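Serine/threonine-protein kinase Tel1 (Chaetomium thermophilum, PDB 6SKY) phosphorylates serine or threonine in target proteins with ATP, probably before glutamine, and as an ATM-family kinase probably activates checkpoint signalling upon DNA damage. Local coordinates at residues A[1433-1438]-A[1456-1461]; A[2827-2832]-A[2910-2915]. All blocks are in the same frame, centred on the assembly; numbering follows the deposited sequence.

Interaction 1: residues A[1433-1438]-A[1456-1461]; sequences MLLHSL and QYLIKR
Leu1458 pushes its side chain in among three leucines of helix 1429-1441, and every touch is apolar. Its CD1 branch lies 4.0 Å from CB of Leu1434 and 4.1 Å from CD1 of Leu1438, one helical turn further on; here the two leucine side chains meet roughly perpendicular. Nearer the backbone, CB of Leu1458 meets the CD2 methyl of Leu1435 at 3.8 Å, the two side chains lying alongside each other and pointing in opposite senses. The same methyl also reaches CG1 of Ile1459, 4.1 Å away, so that one branch of Leu1435 serves two neighbours. Leu1458 starts with CG anti to its carbonyl carbon (chi1 -70°), which carries its methyls across toward the partner helix. Leucine suits these places because a branched, flexible end can bridge the gap between the two segments, whose axes pass 10.6 Å apart at their closest. The two helices follow one another in the chain, and the segments run roughly antiparallel, 149° between their N-to-C directions, a helical hairpin of the kind from which an alpha solenoid is built. Further helices enclose its buried side: Leu1435 also packs on Phe1472 and Tyr1476 of helix 1470-1487, while Ile1459 touches Tyr1476 and the aromatic side chains Trp1514, Phe1515 and Tyr1518. Behind the leucines, Ser1437 folds its hydroxyl back on its own helix. OG donates to the carbonyl O of Met1433 at 2.6 Å, and the same oxygen also takes the ordinary helical bond from the backbone N of Ser1437.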
ATOM      1  N   MET A1433     -58.482   0.101  48.383  1.00 58.84           N
ATOM      2  CA  MET A1433     -59.249  -0.900  47.657  1.00 58.84           C
ATOM      3  C   MET A1433     -60.623  -0.370  47.278  1.00 58.84           C
ATOM      4  O   MET A1433     -61.071  -0.535  46.139  1.00 58.84           O
ATOM      5  CB  MET A1433     -59.381  -2.165  48.496  1.00 58.84           C
ATOM      6  CG  MET A1433     -60.367  -3.145  47.924  1.00 58.84           C
ATOM      7  SD  MET A1433     -61.466  -3.842  49.154  1.00 58.84           S
ATOM      8  CE  MET A1433     -62.641  -4.665  48.093  1.00 58.84           C
ATOM      9  N   LEU A1434     -61.304   0.283  48.223  1.00 59.44           N
ATOM     10  CA  LEU A1434     -62.650   0.776  47.959  1.00 59.44           C
ATOM     11  C   LEU A1434     -62.641   1.860  46.895  1.00 59.44           C
ATOM     12  O   LEU A1434     -63.470   1.849  45.979  1.00 59.44           O
ATOM     13  CB  LEU A1434     -63.278   1.292  49.250  1.00 59.44           C
ATOM     14  CG  LEU A1434     -63.825   0.221  50.187  1.00 59.44           C
ATOM     15  CD1 LEU A1434     -64.244   0.825  51.501  1.00 59.44           C
ATOM     16  CD2 LEU A1434     -64.990  -0.482  49.530  1.00 59.44           C
ATOM     17  N   LEU A1435     -61.717   2.815  47.002  1.00 60.00           N
ATOM     18  CA  LEU A1435     -61.623   3.855  45.984  1.00 60.00           C
ATOM     19  C   LEU A1435     -61.365   3.251  44.611  1.00 60.00           C
ATOM     20  O   LEU A1435     -62.090   3.529  43.644  1.00 60.00           O
ATOM     21  CB  LEU A1435     -60.524   4.845  46.354  1.00 60.00           C
ATOM     22  CG  LEU A1435     -60.767   5.718  47.581  1.00 60.00           C
ATOM     23  CD1 LEU A1435     -59.563   6.575  47.876  1.00 60.00           C
ATOM     24  CD2 LEU A1435     -61.977   6.581  47.364  1.00 60.00           C
ATOM     25  N   HIS A1436     -60.331   2.413  44.510  1.00 63.18           N
ATOM     26  CA  HIS A1436     -59.949   1.835  43.233  1.00 63.18           C
ATOM     27  C   HIS A1436     -61.025   0.926  42.664  1.00 63.18           C
ATOM     28  O   HIS A1436     -61.055   0.711  41.451  1.00 63.18           O
ATOM     29  CB  HIS A1436     -58.635   1.078  43.402  1.00 63.18           C
ATOM     30  CG  HIS A1436     -58.123   0.451  42.145  1.00 63.18           C
ATOM     31  ND1 HIS A1436     -58.439  -0.837  41.772  1.00 63.18           N
ATOM     32  CD2 HIS A1436     -57.299   0.929  41.184  1.00 63.18           C
ATOM     33  CE1 HIS A1436     -57.840  -1.123  40.630  1.00 63.18           C
ATOM     34  NE2 HIS A1436     -57.143  -0.068  40.252  1.00 63.18           N
ATOM     35  N   SER A1437     -61.912   0.393  43.500  1.00 64.94           N
ATOM     36  CA  SER A1437     -62.980  -0.457  42.992  1.00 64.94           C
ATOM     37  C   SER A1437     -64.211   0.336  42.577  1.00 64.94           C
ATOM     38  O   SER A1437     -64.874  -0.024  41.599  1.00 64.94           O
ATOM     39  CB  SER A1437     -63.365  -1.495  44.042  1.00 64.94           C
ATOM     40  OG  SER A1437     -62.220  -2.182  44.506  1.00 64.94           O
ATOM     41  N   LEU A1438     -64.544   1.402  43.304  1.00 67.14           N
ATOM     42  CA  LEU A1438     -65.673   2.239  42.916  1.00 67.14           C
ATOM     43  C   LEU A1438     -65.371   3.071  41.683  1.00 67.14           C
ATOM     44  O   LEU A1438     -66.309   3.534  41.019  1.00 67.14           O
ATOM     45  CB  LEU A1438     -66.066   3.161  44.066  1.00 67.14           C
ATOM     46  CG  LEU A1438     -66.592   2.471  45.314  1.00 67.14           C
ATOM     47  CD1 LEU A1438     -66.659   3.453  46.460  1.00 67.14           C
ATOM     48  CD2 LEU A1438     -67.947   1.870  45.032  1.00 67.14           C
ATOM     49  N   GLN A1456     -66.901  10.700  47.274  1.00 73.47           N
ATOM     50  CA  GLN A1456     -66.778  11.962  47.990  1.00 73.47           C
ATOM     51  C   GLN A1456     -66.584  11.720  49.475  1.00 73.47           C
ATOM     52  O   GLN A1456     -65.691  12.302  50.101  1.00 73.47           O
ATOM     53  CB  GLN A1456     -68.013  12.829  47.765  1.00 73.47           C
ATOM     54  CG  GLN A1456     -68.165  13.396  46.382  1.00 73.47           C
ATOM     55  CD  GLN A1456     -68.942  14.693  46.392  1.00 73.47           C
ATOM     56  OE1 GLN A1456     -68.836  15.480  47.331  1.00 73.47           O
ATOM     57  NE2 GLN A1456     -69.728  14.925  45.347  1.00 73.47           N
ATOM     58  N   TYR A1457     -67.413  10.851  50.057  1.00 73.97           N
ATOM     59  CA  TYR A1457     -67.323  10.610  51.490  1.00 73.97           C
ATOM     60  C   TYR A1457     -65.969  10.037  51.870  1.00 73.97           C
ATOM     61  O   TYR A1457     -65.360  10.470  52.852  1.00 73.97           O
ATOM     62  CB  TYR A1457     -68.439   9.675  51.949  1.00 73.97           C
ATOM     63  CG  TYR A1457     -68.319   9.299  53.408  1.00 73.97           C
ATOM     64  CD1 TYR A1457     -68.738  10.165  54.403  1.00 73.97           C
ATOM     65  CD2 TYR A1457     -67.772   8.086  53.787  1.00 73.97           C
ATOM     66  CE1 TYR A1457     -68.621   9.831  55.735  1.00 73.97           C
ATOM     67  CE2 TYR A1457     -67.650   7.744  55.115  1.00 73.97           C
ATOM     68  CZ  TYR A1457     -68.075   8.617  56.084  1.00 73.97           C
ATOM     69  OH  TYR A1457     -67.952   8.271  57.407  1.00 73.97           O
ATOM     70  N   LEU A1458     -65.483   9.062  51.102  1.00 69.71           N
ATOM     71  CA  LEU A1458     -64.220   8.413  51.435  1.00 69.71           C
ATOM     72  C   LEU A1458     -63.052   9.379  51.302  1.00 69.71           C
ATOM     73  O   LEU A1458     -62.192   9.446  52.184  1.00 69.71           O
ATOM     74  CB  LEU A1458     -64.012   7.186  50.555  1.00 69.71           C
ATOM     75  CG  LEU A1458     -64.944   6.020  50.861  1.00 69.71           C
ATOM     76  CD1 LEU A1458     -64.837   4.960  49.791  1.00 69.71           C
ATOM     77  CD2 LEU A1458     -64.610   5.443  52.215  1.00 69.71           C
ATOM     78  N   ILE A1459     -62.996  10.135  50.204  1.00 70.73           N
ATOM     79  CA  ILE A1459     -61.898  11.083  50.039  1.00 70.73           C
ATOM     80  C   ILE A1459     -61.946  12.143  51.129  1.00 70.73           C
ATOM     81  O   ILE A1459     -60.908  12.583  51.634  1.00 70.73           O
ATOM     82  CB  ILE A1459     -61.929  11.719  48.639  1.00 70.73           C
ATOM     83  CG1 ILE A1459     -61.875  10.649  47.559  1.00 70.73           C
ATOM     84  CG2 ILE A1459     -60.753  12.655  48.469  1.00 70.73           C
ATOM     85  CD1 ILE A1459     -61.953  11.205  46.169  1.00 70.73           C
ATOM     86  N   LYS A1460     -63.152  12.561  51.522  1.00 75.43           N
ATOM     87  CA  LYS A1460     -63.276  13.601  52.532  1.00 75.43           C
ATOM     88  C   LYS A1460     -62.867  13.092  53.907  1.00 75.43           C
ATOM     89  O   LYS A1460     -62.183  13.798  54.656  1.00 75.43           O
ATOM     90  CB  LYS A1460     -64.711  14.119  52.551  1.00 75.43           C
ATOM     91  CG  LYS A1460     -64.851  15.573  52.937  1.00 75.43           C
ATOM     92  CD  LYS A1460     -66.238  16.085  52.587  1.00 75.43           C
ATOM     93  CE  LYS A1460     -66.323  17.590  52.726  1.00 75.43           C
ATOM     94  NZ  LYS A1460     -67.660  18.105  52.338  1.00 75.43           N
ATOM     95  N   ARG A1461     -63.260  11.865  54.251  1.00 76.26           N
ATOM     96  CA  ARG A1461     -62.991  11.338  55.583  1.00 76.26           C
ATOM     97  C   ARG A1461     -61.569  10.812  55.735  1.00 76.26           C
ATOM     98  O   ARG A1461     -61.000  10.909  56.827  1.00 76.26           O
ATOM     99  CB  ARG A1461     -63.987  10.231  55.919  1.00 76.26           C
ATOM    100  CG  ARG A1461     -65.259  10.710  56.601  1.00 76.26           C
ATOM    101  CD  ARG A1461     -64.975  11.235  57.999  1.00 76.26           C
ATOM    102  NE  ARG A1461     -66.068  10.940  58.923  1.00 76.26           N
ATOM    103  CZ  ARG A1461     -66.974  11.825  59.332  1.00 76.26           C
ATOM    104  NH1 ARG A1461     -67.930  11.454  60.172  1.00 76.26           N
ATOM    105  NH2 ARG A1461     -66.924  13.081  58.910  1.00 76.26           N
TER

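Interaction 2: residues A[2827-2832]-A[2910-2915]; sequences ALREEA and LSKTLS
Arg2829 and Leu2910 bring their CA atoms within 4.9 Å of each other, where a type I beta turn from Leu2828 to Glu2831, following on from helix 2816-2828, meets the irregular segment 2910-2915. From the turn, Arg2829 stretches along the opposing backbone, its chain bent at chi3 (72°), and the bend helps bring the guanidinium to the carbonyl of Leu2914. NH2 donates to Leu2914 O at 3.0 Å with an N-H...O angle of 158°, the oxygen lying at the edge of the guanidinium, close to in plane; NH1 adds a weak bond to the same atom. Over one face sit Ser2911 O and CA of Lys2912, the former 3.2 Å from NH1 but badly angled for a hydrogen bond. Arginine fits because its flat end can turn two N-H groups to one carbonyl of a segment without regular structure. A methionine here would probably leave Leu2914 O without its charged donor and the loop less firmly held to the turn. Lys2912 runs obliquely past the arginine, and its NZ stands 4.3 Å from OE2 of Glu2830, too far for a salt bridge though likely to be mildly attractive. On the apolar side, Leu2910 places CD1 3.9 Å from CB of Ala2832 and CD2 4.1 Å from CB of Leu2828, and it also packs on Ile2835; the small alanine lets the leucine come close. The arrangement joins the kinase domain to the loop entering helix 2916-2927 of the FATC region, the C-terminal element that packs on the kinase domain in PI3K-related kinases.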
ATOM      1  N   ALA A2827      -1.125   2.599  15.751  1.00 23.31           N
ATOM      2  CA  ALA A2827      -1.310   4.003  16.092  1.00 23.31           C
ATOM      3  C   ALA A2827      -0.097   4.578  16.803  1.00 23.31           C
ATOM      4  O   ALA A2827       0.165   5.775  16.699  1.00 23.31           O
ATOM      5  CB  ALA A2827      -2.549   4.181  16.957  1.00 23.31           C
ATOM      6  N   LEU A2828       0.646   3.756  17.538  1.00 22.02           N
ATOM      7  CA  LEU A2828       1.810   4.266  18.249  1.00 22.02           C
ATOM      8  C   LEU A2828       2.948   4.578  17.298  1.00 22.02           C
ATOM      9  O   LEU A2828       3.608   5.608  17.440  1.00 22.02           O
ATOM     10  CB  LEU A2828       2.279   3.274  19.306  1.00 22.02           C
ATOM     11  CG  LEU A2828       1.563   3.278  20.647  1.00 22.02           C
ATOM     12  CD1 LEU A2828       2.236   2.331  21.598  1.00 22.02           C
ATOM     13  CD2 LEU A2828       1.531   4.668  21.213  1.00 22.02           C
ATOM     14  N   ARG A2829       3.218   3.702  16.339  1.00 25.62           N
ATOM     15  CA  ARG A2829       4.317   4.006  15.435  1.00 25.62           C
ATOM     16  C   ARG A2829       3.942   5.021  14.369  1.00 25.62           C
ATOM     17  O   ARG A2829       4.800   5.396  13.574  1.00 25.62           O
ATOM     18  CB  ARG A2829       4.864   2.732  14.788  1.00 25.62           C
ATOM     19  CG  ARG A2829       3.847   1.868  14.163  1.00 25.62           C
ATOM     20  CD  ARG A2829       4.439   0.967  13.118  1.00 25.62           C
ATOM     21  NE  ARG A2829       5.241  -0.112  13.665  1.00 25.62           N
ATOM     22  CZ  ARG A2829       5.650  -1.148  12.946  1.00 25.62           C
ATOM     23  NH1 ARG A2829       6.382  -2.098  13.499  1.00 25.62           N
ATOM     24  NH2 ARG A2829       5.320  -1.227  11.673  1.00 25.62           N
ATOM     25  N   GLU A2830       2.700   5.486  14.339  1.00 30.32           N
ATOM     26  CA  GLU A2830       2.313   6.640  13.545  1.00 30.32           C
ATOM     27  C   GLU A2830       2.331   7.929  14.346  1.00 30.32           C
ATOM     28  O   GLU A2830       1.945   8.972  13.823  1.00 30.32           O
ATOM     29  CB  GLU A2830       0.926   6.429  12.944  1.00 30.32           C
ATOM     30  CG  GLU A2830       0.957   5.669  11.642  1.00 30.32           C
ATOM     31  CD  GLU A2830      -0.296   4.859  11.400  1.00 30.32           C
ATOM     32  OE1 GLU A2830      -1.331   5.148  12.037  1.00 30.32           O
ATOM     33  OE2 GLU A2830      -0.244   3.922  10.575  1.00 30.32           O
ATOM     34  N   GLU A2831       2.759   7.873  15.603  1.00 28.76           N
ATOM     35  CA  GLU A2831       2.899   9.027  16.477  1.00 28.76           C
ATOM     36  C   GLU A2831       4.290   9.070  17.079  1.00 28.76           C
ATOM     37  O   GLU A2831       4.468   9.564  18.186  1.00 28.76           O
ATOM     38  CB  GLU A2831       1.865   9.005  17.596  1.00 28.76           C
ATOM     39  CG  GLU A2831       0.443   8.980  17.144  1.00 28.76           C
ATOM     40  CD  GLU A2831      -0.083  10.352  16.820  1.00 28.76           C
ATOM     41  OE1 GLU A2831       0.472  11.337  17.338  1.00 28.76           O
ATOM     42  OE2 GLU A2831      -1.055  10.449  16.044  1.00 28.76           O
ATOM     43  N   ALA A2832       5.282   8.532  16.374  1.00 26.87           N
ATOM     44  CA  ALA A2832       6.617   8.435  16.943  1.00 26.87           C
ATOM     45  C   ALA A2832       7.234   9.805  17.172  1.00 26.87           C
ATOM     46  O   ALA A2832       8.078   9.959  18.058  1.00 26.87           O
ATOM     47  CB  ALA A2832       7.500   7.590  16.038  1.00 26.87           C
ATOM     48  N   LEU A2910       9.699   1.601  17.569  1.00 25.27           N
ATOM     49  CA  LEU A2910       8.633   2.230  16.806  1.00 25.27           C
ATOM     50  C   LEU A2910       8.982   2.353  15.333  1.00 25.27           C
ATOM     51  O   LEU A2910       8.427   3.206  14.637  1.00 25.27           O
ATOM     52  CB  LEU A2910       8.310   3.608  17.375  1.00 25.27           C
ATOM     53  CG  LEU A2910       7.657   3.715  18.746  1.00 25.27           C
ATOM     54  CD1 LEU A2910       7.497   5.155  19.115  1.00 25.27           C
ATOM     55  CD2 LEU A2910       6.321   3.035  18.732  1.00 25.27           C
ATOM     56  N   SER A2911       9.893   1.524  14.847  1.00 27.55           N
ATOM     57  CA  SER A2911      10.352   1.597  13.473  1.00 27.55           C
ATOM     58  C   SER A2911       9.467   0.747  12.585  1.00 27.55           C
ATOM     59  O   SER A2911       9.061  -0.349  12.967  1.00 27.55           O
ATOM     60  CB  SER A2911      11.796   1.124  13.371  1.00 27.55           C
ATOM     61  OG  SER A2911      11.915  -0.186  13.883  1.00 27.55           O
ATOM     62  N   LYS A2912       9.192   1.248  11.386  1.00 28.50           N
ATOM     63  CA  LYS A2912       8.268   0.613  10.463  1.00 28.50           C
ATOM     64  C   LYS A2912       8.932  -0.437   9.588  1.00 28.50           C
ATOM     65  O   LYS A2912       8.411  -0.752   8.516  1.00 28.50           O
ATOM     66  CB  LYS A2912       7.594   1.669   9.598  1.00 28.50           C
ATOM     67  CG  LYS A2912       6.968   2.772  10.394  1.00 28.50           C
ATOM     68  CD  LYS A2912       5.885   3.457   9.612  1.00 28.50           C
ATOM     69  CE  LYS A2912       5.119   4.411  10.488  1.00 28.50           C
ATOM     70  NZ  LYS A2912       3.882   4.904   9.832  1.00 28.50           N
ATOM     71  N   THR A2913      10.056  -0.998  10.030  1.00 29.34           N
ATOM     72  CA  THR A2913      10.762  -1.995   9.235  1.00 29.34           C
ATOM     73  C   THR A2913       9.942  -3.270   9.088  1.00 29.34           C
ATOM     74  O   THR A2913       9.659  -3.712   7.970  1.00 29.34           O
ATOM     75  CB  THR A2913      12.117  -2.288   9.867  1.00 29.34           C
ATOM     76  OG1 THR A2913      12.946  -1.128   9.757  1.00 29.34           O
ATOM     77  CG2 THR A2913      12.788  -3.441   9.170  1.00 29.34           C
ATOM     78  N   LEU A2914       9.558  -3.884  10.206  1.00 27.02           N
ATOM     79  CA  LEU A2914       8.642  -5.010  10.173  1.00 27.02           C
ATOM     80  C   LEU A2914       7.204  -4.520  10.093  1.00 27.02           C
ATOM     81  O   LEU A2914       6.901  -3.354  10.336  1.00 27.02           O
ATOM     82  CB  LEU A2914       8.800  -5.882  11.408  1.00 27.02           C
ATOM     83  CG  LEU A2914       9.756  -7.060  11.397  1.00 27.02           C
ATOM     84  CD1 LEU A2914      11.170  -6.561  11.383  1.00 27.02           C
ATOM     85  CD2 LEU A2914       9.499  -7.900  12.620  1.00 27.02           C
ATOM     86  N   SER A2915       6.304  -5.430   9.754  1.00 24.36           N
ATOM     87  CA  SER A2915       4.900  -5.081   9.789  1.00 24.36           C
ATOM     88  C   SER A2915       4.375  -5.197  11.213  1.00 24.36           C
ATOM     89  O   SER A2915       5.029  -5.740  12.102  1.00 24.36           O
ATOM     90  CB  SER A2915       4.099  -5.963   8.841  1.00 24.36           C
ATOM     91  OG  SER A2915       4.309  -7.329   9.121  1.00 24.36           O
TER

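Interaction 1 and interaction 2 lie on opposite sides of the chain's centre, about 77 Å apart between centres and about 60 Å between nearest atoms, so neither touches the other. Interaction 1, about 50 Å from the centre of the chain, joins consecutive helices near the start of the modelled region; interaction 2, about 27 Å from it, ties together parts of the sequence 78 residues apart, within the kinase and FATC regions. Neither lies at the nucleotide pocket, lined by Lys2610 and His2764 among others, or at the magnesium site of Asn2765 and Asp2779. Interaction 2 alone approaches the dimer partner, Leu2914 packing on Arg2260 of the second subunit.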